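Local structure of isomerase/lactonizing enzyme (Agrobacterium tumefaciens, 1RVK) at residues Y211-A216 with Y243-D248; M235-L240 with P257-G262; E269-G274 with E300-E305. The protein is of unproven function but belongs to the enolase superfamily and binds a magnesium ion, so it probably acts on a carboxylate substrate through an enolate intermediate. All blocks are in the same frame, centred on the assembly; numbering follows the deposited sequence.

Overall arrangement
All three contacts lie in the C-terminal barrel domain, on the same side of the chain's centre. Contacts 1 and 2 interleave along the chain, in the order 211-216, 235-240, 243-248, 257-262. Contact 3 follows both. The centres of contacts 1 and 2 are about 13 Å apart, those of 2 and 3 about 15 Å, and those of 1 and 3 about 19 Å. Contact 1 joins helices 213-224 and 240-249. Contact 2 joins the loops after strands 230-232 and 254-256. Contact 3 joins the end of helix 263-272 to the turn that follows helix 289-301. Met235 links contacts 1 and 2; Trp270 of contact 3 touches both. The set runs from the magnesium-binding loop to outer helices.

Contact 1. Residues Y211-A216 with Y243-D248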
ATOM      1  N   TYR A 211     -17.470   0.089 -10.458  1.00 12.43           N
ATOM      2  CA  TYR A 211     -18.177  -0.028 -11.737  1.00 11.55           C
ATOM      3  C   TYR A 211     -19.112  -1.229 -11.706  1.00 11.13           C
ATOM      4  O   TYR A 211     -18.842  -2.222 -11.032  1.00 10.97           O
ATOM      5  CB  TYR A 211     -17.194  -0.250 -12.891  1.00 11.73           C
ATOM      6  CG  TYR A 211     -16.636   0.999 -13.535  1.00 12.34           C
ATOM      7  CD1 TYR A 211     -15.261   1.152 -13.706  1.00 12.55           C
ATOM      8  CD2 TYR A 211     -17.480   2.001 -14.023  1.00 11.56           C
ATOM      9  CE1 TYR A 211     -14.733   2.270 -14.348  1.00 12.64           C
ATOM     10  CE2 TYR A 211     -16.962   3.127 -14.668  1.00 13.76           C
ATOM     11  CZ  TYR A 211     -15.586   3.250 -14.827  1.00 14.25           C
ATOM     12  OH  TYR A 211     -15.059   4.340 -15.471  1.00 14.90           O
ATOM     13  N   SER A 212     -20.211  -1.132 -12.448  1.00 11.09           N
ATOM     14  CA  SER A 212     -21.162  -2.233 -12.552  1.00 11.56           C
ATOM     15  C   SER A 212     -20.468  -3.339 -13.350  1.00 12.05           C
ATOM     16  O   SER A 212     -19.415  -3.113 -13.940  1.00 12.19           O
ATOM     17  CB  SER A 212     -22.398  -1.775 -13.317  1.00 13.29           C
ATOM     18  OG  SER A 212     -22.036  -1.379 -14.632  1.00 13.00           O
ATOM     19  N   ARG A 213     -21.054  -4.533 -13.375  1.00 11.89           N
ATOM     20  CA  ARG A 213     -20.462  -5.625 -14.135  1.00 11.65           C
ATOM     21  C   ARG A 213     -20.361  -5.237 -15.612  1.00 12.07           C
ATOM     22  O   ARG A 213     -19.328  -5.448 -16.239  1.00 12.85           O
ATOM     23  CB  ARG A 213     -21.297  -6.905 -14.013  1.00 11.01           C
ATOM     24  CG  ARG A 213     -21.221  -7.604 -12.659  1.00 11.19           C
ATOM     25  CD  ARG A 213     -21.872  -8.976 -12.742  1.00 12.14           C
ATOM     26  NE  ARG A 213     -21.925  -9.667 -11.456  1.00 10.40           N
ATOM     27  CZ  ARG A 213     -22.264 -10.944 -11.319  1.00 11.43           C
ATOM     28  NH1 ARG A 213     -22.574 -11.662 -12.389  1.00 12.65           N
ATOM     29  NH2 ARG A 213     -22.305 -11.503 -10.114  1.00 12.73           N
ATOM     30  N   THR A 214     -21.429  -4.660 -16.159  1.00 13.41           N
ATOM     31  CA  THR A 214     -21.430  -4.274 -17.570  1.00 14.64           C
ATOM     32  C   THR A 214     -20.349  -3.248 -17.914  1.00 14.23           C
ATOM     33  O   THR A 214     -19.710  -3.354 -18.961  1.00 14.39           O
ATOM     34  CB  THR A 214     -22.814  -3.728 -18.020  1.00 14.94           C
ATOM     35  OG1 THR A 214     -23.238  -2.679 -17.142  1.00 15.85           O
ATOM     36  CG2 THR A 214     -23.849  -4.847 -18.019  1.00 17.33           C
ATOM     37  N   ASP A 215     -20.134  -2.267 -17.043  1.00 13.89           N
ATOM     38  CA  ASP A 215     -19.102  -1.260 -17.302  1.00 13.45           C
ATOM     39  C   ASP A 215     -17.697  -1.853 -17.168  1.00 12.50           C
ATOM     40  O   ASP A 215     -16.808  -1.541 -17.958  1.00 12.53           O
ATOM     41  CB  ASP A 215     -19.247  -0.057 -16.355  1.00 14.36           C
ATOM     42  CG  ASP A 215     -20.308   0.938 -16.822  1.00 18.15           C
ATOM     43  OD1 ASP A 215     -20.658   0.933 -18.023  1.00 18.23           O
ATOM     44  OD2 ASP A 215     -20.782   1.739 -15.987  1.00 19.40           O
ATOM     45  N   ALA A 216     -17.495  -2.709 -16.172  1.00 12.20           N
ATOM     46  CA  ALA A 216     -16.191  -3.331 -15.978  1.00 11.79           C
ATOM     47  C   ALA A 216     -15.838  -4.232 -17.161  1.00 12.15           C
ATOM     48  O   ALA A 216     -14.674  -4.326 -17.547  1.00 11.69           O
ATOM     49  CB  ALA A 216     -16.178  -4.139 -14.680  1.00 12.28           C
ATOM     50  N   TYR A 243     -16.504 -10.861  -9.340  1.00 10.49           N
ATOM     51  CA  TYR A 243     -15.133 -11.070  -9.786  1.00 10.93           C
ATOM     52  C   TYR A 243     -14.949 -12.432 -10.443  1.00 11.72           C
ATOM     53  O   TYR A 243     -14.158 -12.574 -11.377  1.00 11.54           O
ATOM     54  CB  TYR A 243     -14.160 -10.885  -8.622  1.00 10.50           C
ATOM     55  CG  TYR A 243     -13.836  -9.432  -8.396  1.00 10.87           C
ATOM     56  CD1 TYR A 243     -14.741  -8.581  -7.754  1.00 13.74           C
ATOM     57  CD2 TYR A 243     -12.659  -8.881  -8.904  1.00 11.60           C
ATOM     58  CE1 TYR A 243     -14.478  -7.214  -7.631  1.00 10.96           C
ATOM     59  CE2 TYR A 243     -12.391  -7.520  -8.788  1.00 10.56           C
ATOM     60  CZ  TYR A 243     -13.303  -6.695  -8.153  1.00 11.86           C
ATOM     61  OH  TYR A 243     -13.039  -5.349  -8.055  1.00 11.75           O
ATOM     62  N   LYS A 244     -15.676 -13.435  -9.961  1.00 11.33           N
ATOM     63  CA  LYS A 244     -15.596 -14.759 -10.569  1.00 13.23           C
ATOM     64  C   LYS A 244     -16.111 -14.616 -12.005  1.00 12.78           C
ATOM     65  O   LYS A 244     -15.516 -15.134 -12.957  1.00 12.43           O
ATOM     66  CB  LYS A 244     -16.468 -15.753  -9.795  1.00 16.13           C
ATOM     67  CG  LYS A 244     -16.024 -15.967  -8.358  1.00 23.09           C
ATOM     68  CD  LYS A 244     -17.067 -16.718  -7.533  1.00 27.63           C
ATOM     69  CE  LYS A 244     -17.255 -18.152  -8.009  1.00 31.14           C
ATOM     70  NZ  LYS A 244     -18.251 -18.881  -7.163  1.00 31.57           N
ATOM     71  N   TRP A 245     -17.213 -13.886 -12.150  1.00 11.96           N
ATOM     72  CA  TRP A 245     -17.832 -13.659 -13.452  1.00 12.10           C
ATOM     73  C   TRP A 245     -16.918 -12.852 -14.372  1.00 13.75           C
ATOM     74  O   TRP A 245     -16.689 -13.229 -15.522  1.00 12.93           O
ATOM     75  CB  TRP A 245     -19.157 -12.903 -13.279  1.00 11.71           C
ATOM     76  CG  TRP A 245     -19.814 -12.501 -14.577  1.00 12.53           C
ATOM     77  CD1 TRP A 245     -20.621 -13.275 -15.367  1.00 15.02           C
ATOM     78  CD2 TRP A 245     -19.684 -11.243 -15.249  1.00 13.77           C
ATOM     79  NE1 TRP A 245     -20.999 -12.572 -16.491  1.00 14.54           N
ATOM     80  CE2 TRP A 245     -20.437 -11.323 -16.443  1.00 14.98           C
ATOM     81  CE3 TRP A 245     -19.003 -10.053 -14.957  1.00 14.56           C
ATOM     82  CZ2 TRP A 245     -20.526 -10.259 -17.348  1.00 15.65           C
ATOM     83  CZ3 TRP A 245     -19.092  -8.992 -15.859  1.00 13.77           C
ATOM     84  CH2 TRP A 245     -19.847  -9.105 -17.037  1.00 13.00           C
ATOM     85  N   LEU A 246     -16.398 -11.740 -13.859  1.00 12.52           N
ATOM     86  CA  LEU A 246     -15.540 -10.873 -14.657  1.00 12.11           C
ATOM     87  C   LEU A 246     -14.281 -11.595 -15.127  1.00 11.65           C
ATOM     88  O   LEU A 246     -13.885 -11.464 -16.282  1.00 12.34           O
ATOM     89  CB  LEU A 246     -15.178  -9.619 -13.856  1.00 10.94           C
ATOM     90  CG  LEU A 246     -14.483  -8.451 -14.560  1.00 15.16           C
ATOM     91  CD1 LEU A 246     -13.063  -8.841 -14.858  1.00 21.75           C
ATOM     92  CD2 LEU A 246     -15.239  -8.055 -15.828  1.00 12.58           C
ATOM     93  N   SER A 247     -13.656 -12.350 -14.232  1.00 12.18           N
ATOM     94  CA  SER A 247     -12.449 -13.094 -14.582  1.00 14.24           C
ATOM     95  C   SER A 247     -12.745 -14.108 -15.684  1.00 15.38           C
ATOM     96  O   SER A 247     -11.955 -14.292 -16.601  1.00 13.15           O
ATOM     97  CB  SER A 247     -11.893 -13.816 -13.350  1.00 17.15           C
ATOM     98  OG  SER A 247     -11.424 -12.884 -12.389  1.00 23.33           O
ATOM     99  N   ASP A 248     -13.889 -14.771 -15.594  1.00 17.12           N
ATOM    100  CA  ASP A 248     -14.246 -15.755 -16.605  1.00 19.79           C
ATOM    101  C   ASP A 248     -14.554 -15.112 -17.957  1.00 20.56           C
ATOM    102  O   ASP A 248     -14.474 -15.773 -18.994  1.00 21.86           O
ATOM    103  CB  ASP A 248     -15.440 -16.587 -16.134  1.00 22.99           C
ATOM    104  CG  ASP A 248     -15.053 -17.613 -15.080  1.00 29.26           C
ATOM    105  OD1 ASP A 248     -15.958 -18.268 -14.518  1.00 31.38           O
ATOM    106  OD2 ASP A 248     -13.840 -17.770 -14.819  1.00 31.03           O
TER
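The indole of Trp245 carries the side chain of Arg213 over one of its faces. Arg213 CD sits 3.8 Å above the ring plane, displaced toward the rim. Its distance to the centroid of the six-membered ring is 4.2 Å, which makes a CH-pi contact. At the rim, Arg213 CB meets Trp245 CZ3 at 3.6 Å. Further along, Arg213 NH1 lies over the same face, 3.6 Å from Trp245 CG. In return, Trp245 CB covers one face of the guanidinium. The two planes are 25° apart, so the guanidinium is tilted rather than flat on the ring. Arg213 is extended from CG to NE, and this lets it run from the rim at CZ3 to the base of the ring. Its NE is hydrogen-bonded to Ser242 OG, which holds the polar end in place. With CG opposite its backbone N (chi1 174°), Trp245 carries its indole out to Arg213.

Next to this pair, Ala216 and Leu246 make a buried apolar contact. Ala216 CB approaches Leu246 CD2 at 4.2 Å. Ser212 is the N-cap of helix 213-224.

The selenomethionine Met235, in the loop after strand 230-232, touches both Ala216 and Leu246. Leu246 also packs on Val254 of strand 254-256. One turn back from Leu246, the ring of Tyr243 meets that of Trp270 on helix 263-272. The contact therefore joins two successive outer helices of the barrel, 213-224 and 240-249, with the exposed Arg213 at its outer margin.

Contact 2. Residues M235-L240 with P257-G262. With MG (magnesium ion), chain B.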
HETATM    1  N   MSE A 235     -14.540  -3.279  -9.744  1.00 10.35           N
HETATM    2  CA  MSE A 235     -15.888  -3.434  -9.191  1.00 11.51           C
HETATM    3  C   MSE A 235     -15.834  -3.513  -7.667  1.00 10.84           C
HETATM    4  O   MSE A 235     -14.769  -3.699  -7.091  1.00 10.73           O
HETATM    5  CB  MSE A 235     -16.541  -4.710  -9.739  1.00 10.88           C
HETATM    6  CG  MSE A 235     -16.560  -4.816 -11.264  1.00 12.21           C
HETATM    7 SE   MSE A 235     -17.249  -6.542 -11.863  1.00 15.87          SE
HETATM    8  CE  MSE A 235     -15.877  -7.664 -11.084  1.00 19.17           C
ATOM      9  N   ASP A 236     -16.987  -3.371  -7.019  1.00 10.98           N
ATOM     10  CA  ASP A 236     -17.048  -3.436  -5.562  1.00 11.46           C
ATOM     11  C   ASP A 236     -16.549  -4.807  -5.106  1.00 11.78           C
ATOM     12  O   ASP A 236     -17.191  -5.830  -5.362  1.00 11.60           O
ATOM     13  CB  ASP A 236     -18.489  -3.195  -5.090  1.00 11.35           C
ATOM     14  CG  ASP A 236     -18.584  -2.963  -3.592  1.00 13.98           C
ATOM     15  OD1 ASP A 236     -19.440  -2.154  -3.167  1.00 14.80           O
ATOM     16  OD2 ASP A 236     -17.813  -3.591  -2.842  1.00 12.10           O
ATOM     17  N   GLU A 237     -15.403  -4.826  -4.431  1.00 12.17           N
ATOM     18  CA  GLU A 237     -14.812  -6.081  -3.972  1.00 11.42           C
ATOM     19  C   GLU A 237     -15.626  -6.867  -2.955  1.00 13.06           C
ATOM     20  O   GLU A 237     -15.261  -7.986  -2.598  1.00 11.06           O
ATOM     21  CB  GLU A 237     -13.407  -5.830  -3.431  1.00 14.34           C
ATOM     22  CG  GLU A 237     -12.396  -5.572  -4.531  1.00 15.63           C
ATOM     23  CD  GLU A 237     -10.985  -5.434  -4.006  1.00 15.70           C
ATOM     24  OE1 GLU A 237     -10.049  -5.387  -4.833  1.00 17.09           O
ATOM     25  OE2 GLU A 237     -10.815  -5.374  -2.772  1.00 18.76           O
ATOM     26  N   GLN A 238     -16.724  -6.291  -2.483  1.00 12.47           N
ATOM     27  CA  GLN A 238     -17.568  -6.998  -1.535  1.00 12.68           C
ATOM     28  C   GLN A 238     -18.349  -8.074  -2.290  1.00 12.21           C
ATOM     29  O   GLN A 238     -18.926  -8.980  -1.686  1.00 14.15           O
ATOM     30  CB  GLN A 238     -18.505  -6.012  -0.832  1.00 13.64           C
ATOM     31  CG  GLN A 238     -17.759  -5.091   0.130  1.00 13.31           C
ATOM     32  CD  GLN A 238     -18.605  -3.939   0.644  1.00 17.22           C
ATOM     33  OE1 GLN A 238     -19.021  -3.063  -0.124  1.00 17.40           O
ATOM     34  NE2 GLN A 238     -18.860  -3.928   1.949  1.00 12.56           N
ATOM     35  N   SER A 239     -18.340  -7.983  -3.619  1.00 10.22           N
ATOM     36  CA  SER A 239     -19.033  -8.958  -4.460  1.00 11.26           C
ATOM     37  C   SER A 239     -18.065  -9.947  -5.096  1.00 11.72           C
ATOM     38  O   SER A 239     -17.618  -9.759  -6.228  1.00 11.11           O
ATOM     39  CB  SER A 239     -19.837  -8.257  -5.564  1.00 13.09           C
ATOM     40  OG  SER A 239     -20.503  -9.208  -6.389  1.00 12.67           O
ATOM     41  N   LEU A 240     -17.752 -11.004  -4.354  1.00 11.41           N
ATOM     42  CA  LEU A 240     -16.857 -12.052  -4.819  1.00 14.38           C
ATOM     43  C   LEU A 240     -17.368 -12.633  -6.136  1.00 13.67           C
ATOM     44  O   LEU A 240     -16.593 -12.876  -7.063  1.00 14.57           O
ATOM     45  CB  LEU A 240     -16.783 -13.163  -3.768  1.00 16.50           C
ATOM     46  CG  LEU A 240     -15.916 -14.384  -4.074  1.00 20.20           C
ATOM     47  CD1 LEU A 240     -14.453 -13.983  -4.028  1.00 21.85           C
ATOM     48  CD2 LEU A 240     -16.195 -15.480  -3.054  1.00 24.19           C
ATOM     49  N   PRO A 257      -8.031  -9.472  -3.959  1.00 11.99           N
ATOM     50  CA  PRO A 257      -8.742  -8.242  -3.616  1.00 12.33           C
ATOM     51  C   PRO A 257      -7.826  -7.302  -2.841  1.00 12.62           C
ATOM     52  O   PRO A 257      -7.025  -7.751  -2.024  1.00 12.60           O
ATOM     53  CB  PRO A 257      -9.890  -8.753  -2.763  1.00 11.38           C
ATOM     54  CG  PRO A 257      -9.222  -9.842  -1.965  1.00 12.11           C
ATOM     55  CD  PRO A 257      -8.303 -10.534  -2.969  1.00 11.97           C
ATOM     56  N   GLU A 258      -7.931  -6.003  -3.095  1.00 12.71           N
ATOM     57  CA  GLU A 258      -7.087  -5.066  -2.368  1.00 12.67           C
ATOM     58  C   GLU A 258      -7.711  -4.566  -1.075  1.00 13.05           C
ATOM     59  O   GLU A 258      -7.103  -4.668  -0.009  1.00 13.87           O
ATOM     60  CB  GLU A 258      -6.739  -3.847  -3.222  1.00 13.65           C
ATOM     61  CG  GLU A 258      -5.812  -2.889  -2.483  1.00 11.81           C
ATOM     62  CD  GLU A 258      -5.597  -1.593  -3.216  1.00 14.18           C
ATOM     63  OE1 GLU A 258      -5.101  -1.642  -4.355  1.00 11.64           O
ATOM     64  OE2 GLU A 258      -5.917  -0.529  -2.653  1.00 12.75           O
ATOM     65  N   SER A 259      -8.928  -4.036  -1.171  1.00 13.83           N
ATOM     66  CA  SER A 259      -9.605  -3.457  -0.016  1.00 15.04           C
ATOM     67  C   SER A 259     -10.520  -4.358   0.800  1.00 15.44           C
ATOM     68  O   SER A 259     -10.858  -4.021   1.931  1.00 16.83           O
ATOM     69  CB  SER A 259     -10.395  -2.216  -0.453  1.00 15.41           C
ATOM     70  OG  SER A 259     -11.439  -2.556  -1.352  1.00 15.18           O
ATOM     71  N   ALA A 260     -10.925  -5.492   0.242  1.00 15.80           N
ATOM     72  CA  ALA A 260     -11.817  -6.402   0.956  1.00 17.49           C
ATOM     73  C   ALA A 260     -11.292  -6.757   2.349  1.00 18.73           C
ATOM     74  O   ALA A 260     -10.090  -6.926   2.545  1.00 16.55           O
ATOM     75  CB  ALA A 260     -12.027  -7.673   0.137  1.00 18.04           C
ATOM     76  N   ALA A 261     -12.202  -6.858   3.314  1.00 19.77           N
ATOM     77  CA  ALA A 261     -11.828  -7.213   4.679  1.00 20.99           C
ATOM     78  C   ALA A 261     -11.623  -8.726   4.743  1.00 21.90           C
ATOM     79  O   ALA A 261     -11.685  -9.407   3.719  1.00 22.65           O
ATOM     80  CB  ALA A 261     -12.925  -6.791   5.650  1.00 23.55           C
ATOM     81  N   GLY A 262     -11.373  -9.252   5.936  1.00 19.24           N
ATOM     82  CA  GLY A 262     -11.187 -10.687   6.069  1.00 19.36           C
ATOM     83  C   GLY A 262      -9.742 -11.153   6.089  1.00 17.91           C
ATOM     84  O   GLY A 262      -9.474 -12.342   6.256  1.00 14.69           O
TER
HETATM   85 MG    MG B 999      -5.490  -0.320  -5.932  1.00 14.47          MG
HETATM   86  O   HOH W   1      -6.154   1.329  -4.489  1.00 14.16           O
HETATM   87  O   HOH W   2      -7.594  -1.032  -6.162  1.00 11.49           O
HETATM   88  O   HOH W   3      -3.476   0.775  -5.975  1.00 15.25           O
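Glu237 holds the 257-262 loop by hydrogen bonds from its buried carboxylate to consecutive backbone N-H groups. Glu258 N donates to Glu237 OE1 at 2.8 Å, nearly straight (165°) and on the syn side. Ala260 N donates to Glu237 OE2 at 3.0 Å, and Ser259 N adds a weak bond to that same oxygen. With its chain extended beyond CG, Glu237 reaches across to the turning backbone.

Pro257, which follows a cis peptide bond, also packs its CB against Glu237 OE2 at 3.5 Å.

Within 235-240, the type I turn from Asp236 to Ser239 is braced by an Asx turn. There, Gln238 N donates to Asp236 OD2 at 2.9 Å.

Metal coordination leads the other way. Glu258 OE1 binds the magnesium ion at 2.1 Å, and Glu258 OE2 accepts from a metal-bound water at 2.6 Å. Arg280 NE also bonds to Glu258 OE1.

Glu237 is a second-shell residue here, holding the N-H of Glu258 itself. Asp206 and Glu232 complete the protein ligands. Three acidic ligands at or just after the C-terminal ends of successive parallel strands are characteristic of the metal site of enolase-superfamily barrels.

Contact 3. Residues E269-G274 with E300-E305; sequences EWIKAG and EAFGME
Ile271 and Phe302 mark the closest backbone approach, with their CA atoms 8.2 Å apart, where two helices end in Schellman motifs closed by Gly274 and Gly303.

Ile271 carries the contact with both of its branches. Its methyl CG2 stands 3.5 Å above the plane of the Phe302 ring, over the centre. The direction to the centroid is only 8° off the ring normal, so this is a CH-pi contact squarely on the face. The other branch faces the selenomethionine Met304: Ile271 CG1 lies 3.9 Å from Met304 SE. These two side chains run alongside each other in opposite directions. In Ile271, chi1 of -67° turns CG1 to the side opposite the carbonyl carbon and CG2 to the side opposite the backbone N. CG2 then points onto the ring, while CG1 and CD1 pass along Met304 SE. Ile271 CD1 also reaches the ring, 4.0 Å from Phe302 CD1.

The contact joins the end of helix 263-272 with the turn after helix 289-301, near the surface of the barrel. No hydrogen bond crosses between the segments. Cohesion here therefore rests on dispersion, the CH-pi contact and probably a partial shielding of apolar groups from water.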
ATOM      1  N   GLU A 269     -10.492 -17.412   0.131  1.00 11.09           N
ATOM      2  CA  GLU A 269     -11.769 -17.616  -0.538  1.00 12.07           C
ATOM      3  C   GLU A 269     -11.703 -17.141  -1.986  1.00 13.15           C
ATOM      4  O   GLU A 269     -12.315 -17.747  -2.869  1.00 13.27           O
ATOM      5  CB  GLU A 269     -12.887 -16.888   0.210  1.00 12.58           C
ATOM      6  CG  GLU A 269     -12.974 -17.266   1.690  1.00 13.28           C
ATOM      7  CD  GLU A 269     -13.190 -18.754   1.920  1.00 15.17           C
ATOM      8  OE1 GLU A 269     -12.978 -19.207   3.063  1.00 16.90           O
ATOM      9  OE2 GLU A 269     -13.577 -19.474   0.969  1.00 15.70           O
ATOM     10  N   TRP A 270     -10.961 -16.063  -2.233  1.00 10.18           N
ATOM     11  CA  TRP A 270     -10.824 -15.555  -3.591  1.00 11.94           C
ATOM     12  C   TRP A 270     -10.093 -16.579  -4.452  1.00 11.76           C
ATOM     13  O   TRP A 270     -10.404 -16.744  -5.628  1.00 12.46           O
ATOM     14  CB  TRP A 270     -10.088 -14.209  -3.597  1.00 12.84           C
ATOM     15  CG  TRP A 270     -11.010 -13.052  -3.329  1.00 12.81           C
ATOM     16  CD1 TRP A 270     -11.805 -12.871  -2.232  1.00 13.95           C
ATOM     17  CD2 TRP A 270     -11.274 -11.946  -4.200  1.00 12.41           C
ATOM     18  NE1 TRP A 270     -12.553 -11.723  -2.370  1.00 15.56           N
ATOM     19  CE2 TRP A 270     -12.245 -11.137  -3.569  1.00 12.85           C
ATOM     20  CE3 TRP A 270     -10.784 -11.560  -5.453  1.00 13.21           C
ATOM     21  CZ2 TRP A 270     -12.738  -9.965  -4.152  1.00 13.40           C
ATOM     22  CZ3 TRP A 270     -11.273 -10.394  -6.030  1.00 15.33           C
ATOM     23  CH2 TRP A 270     -12.240  -9.610  -5.378  1.00 12.70           C
ATOM     24  N   ILE A 271      -9.136 -17.287  -3.862  1.00 12.48           N
ATOM     25  CA  ILE A 271      -8.401 -18.306  -4.605  1.00 13.71           C
ATOM     26  C   ILE A 271      -9.300 -19.512  -4.860  1.00 14.69           C
ATOM     27  O   ILE A 271      -9.385 -20.017  -5.980  1.00 14.86           O
ATOM     28  CB  ILE A 271      -7.143 -18.777  -3.829  1.00 13.05           C
ATOM     29  CG1 ILE A 271      -6.126 -17.636  -3.748  1.00 13.13           C
ATOM     30  CG2 ILE A 271      -6.524 -19.991  -4.516  1.00 12.01           C
ATOM     31  CD1 ILE A 271      -4.867 -17.981  -2.976  1.00 13.61           C
ATOM     32  N   LYS A 272      -9.980 -19.957  -3.809  1.00 14.57           N
ATOM     33  CA  LYS A 272     -10.861 -21.116  -3.889  1.00 17.40           C
ATOM     34  C   LYS A 272     -11.981 -20.948  -4.911  1.00 17.78           C
ATOM     35  O   LYS A 272     -12.344 -21.902  -5.610  1.00 17.73           O
ATOM     36  CB  LYS A 272     -11.462 -21.395  -2.507  1.00 20.17           C
ATOM     37  CG  LYS A 272     -12.269 -22.687  -2.405  1.00 26.24           C
ATOM     38  CD  LYS A 272     -11.412 -23.896  -2.743  1.00 29.79           C
ATOM     39  CE  LYS A 272     -12.101 -25.198  -2.366  1.00 32.48           C
ATOM     40  NZ  LYS A 272     -12.191 -25.370  -0.890  1.00 34.78           N
ATOM     41  N   ALA A 273     -12.521 -19.736  -5.006  1.00 15.05           N
ATOM     42  CA  ALA A 273     -13.617 -19.462  -5.928  1.00 15.44           C
ATOM     43  C   ALA A 273     -13.151 -19.023  -7.312  1.00 14.92           C
ATOM     44  O   ALA A 273     -13.969 -18.843  -8.211  1.00 17.02           O
ATOM     45  CB  ALA A 273     -14.537 -18.404  -5.336  1.00 15.22           C
ATOM     46  N   GLY A 274     -11.843 -18.856  -7.480  1.00 13.52           N
ATOM     47  CA  GLY A 274     -11.311 -18.424  -8.760  1.00 13.39           C
ATOM     48  C   GLY A 274     -11.776 -17.025  -9.117  1.00 13.77           C
ATOM     49  O   GLY A 274     -12.103 -16.747 -10.273  1.00 14.83           O
ATOM     50  N   GLU A 300       1.641 -18.375  -2.988  1.00 11.66           N
ATOM     51  CA  GLU A 300       2.728 -19.203  -3.498  1.00 11.59           C
ATOM     52  C   GLU A 300       2.366 -20.684  -3.543  1.00 11.88           C
ATOM     53  O   GLU A 300       2.734 -21.381  -4.487  1.00 10.58           O
ATOM     54  CB  GLU A 300       3.991 -19.017  -2.656  1.00 15.61           C
ATOM     55  CG  GLU A 300       5.175 -19.809  -3.189  1.00 17.53           C
ATOM     56  CD  GLU A 300       6.323 -19.874  -2.207  1.00 20.44           C
ATOM     57  OE1 GLU A 300       7.287 -20.621  -2.467  1.00 24.87           O
ATOM     58  OE2 GLU A 300       6.263 -19.179  -1.174  1.00 24.10           O
ATOM     59  N   ALA A 301       1.650 -21.169  -2.530  1.00 11.63           N
ATOM     60  CA  ALA A 301       1.265 -22.576  -2.495  1.00 11.76           C
ATOM     61  C   ALA A 301       0.370 -22.932  -3.683  1.00 11.92           C
ATOM     62  O   ALA A 301       0.333 -24.088  -4.110  1.00 11.88           O
ATOM     63  CB  ALA A 301       0.561 -22.908  -1.174  1.00 11.19           C
ATOM     64  N   PHE A 302      -0.348 -21.945  -4.214  1.00 11.87           N
ATOM     65  CA  PHE A 302      -1.201 -22.182  -5.374  1.00 11.09           C
ATOM     66  C   PHE A 302      -0.478 -21.807  -6.662  1.00 12.03           C
ATOM     67  O   PHE A 302      -1.068 -21.821  -7.736  1.00 11.34           O
ATOM     68  CB  PHE A 302      -2.518 -21.402  -5.269  1.00 13.21           C
ATOM     69  CG  PHE A 302      -3.528 -22.044  -4.362  1.00 14.09           C
ATOM     70  CD1 PHE A 302      -3.538 -21.767  -2.998  1.00 13.43           C
ATOM     71  CD2 PHE A 302      -4.445 -22.958  -4.867  1.00 14.58           C
ATOM     72  CE1 PHE A 302      -4.447 -22.394  -2.147  1.00 15.03           C
ATOM     73  CE2 PHE A 302      -5.361 -23.594  -4.028  1.00 16.33           C
ATOM     74  CZ  PHE A 302      -5.360 -23.310  -2.662  1.00 15.03           C
ATOM     75  N   GLY A 303       0.809 -21.484  -6.542  1.00 12.21           N
ATOM     76  CA  GLY A 303       1.600 -21.110  -7.702  1.00 12.76           C
ATOM     77  C   GLY A 303       1.205 -19.758  -8.262  1.00 11.95           C
ATOM     78  O   GLY A 303       1.428 -19.470  -9.441  1.00 11.82           O
HETATM   79  N   MSE A 304       0.624 -18.922  -7.409  1.00 10.45           N
HETATM   80  CA  MSE A 304       0.165 -17.598  -7.816  1.00 10.32           C
HETATM   81  C   MSE A 304       1.053 -16.485  -7.294  1.00 10.06           C
HETATM   82  O   MSE A 304       1.807 -16.671  -6.347  1.00  9.89           O
HETATM   83  CB  MSE A 304      -1.259 -17.360  -7.299  1.00 10.82           C
HETATM   84  CG  MSE A 304      -2.309 -18.269  -7.905  1.00 12.83           C
HETATM   85 SE   MSE A 304      -4.032 -18.034  -7.054  1.00 17.22          SE
HETATM   86  CE  MSE A 304      -4.547 -16.351  -7.862  1.00 17.77           C
ATOM     87  N   GLU A 305       0.972 -15.328  -7.937  1.00 12.03           N
ATOM     88  CA  GLU A 305       1.720 -14.169  -7.488  1.00 11.72           C
ATOM     89  C   GLU A 305       0.756 -13.397  -6.596  1.00 12.54           C
ATOM     90  O   GLU A 305      -0.460 -13.542  -6.712  1.00 12.21           O
ATOM     91  CB  GLU A 305       2.149 -13.300  -8.671  1.00 13.40           C
ATOM     92  CG  GLU A 305       3.378 -13.819  -9.403  1.00 14.12           C
ATOM     93  CD  GLU A 305       3.684 -13.017 -10.654  1.00 16.78           C
ATOM     94  OE1 GLU A 305       2.789 -12.899 -11.520  1.00 17.87           O
ATOM     95  OE2 GLU A 305       4.819 -12.507 -10.774  1.00 18.54           O
TER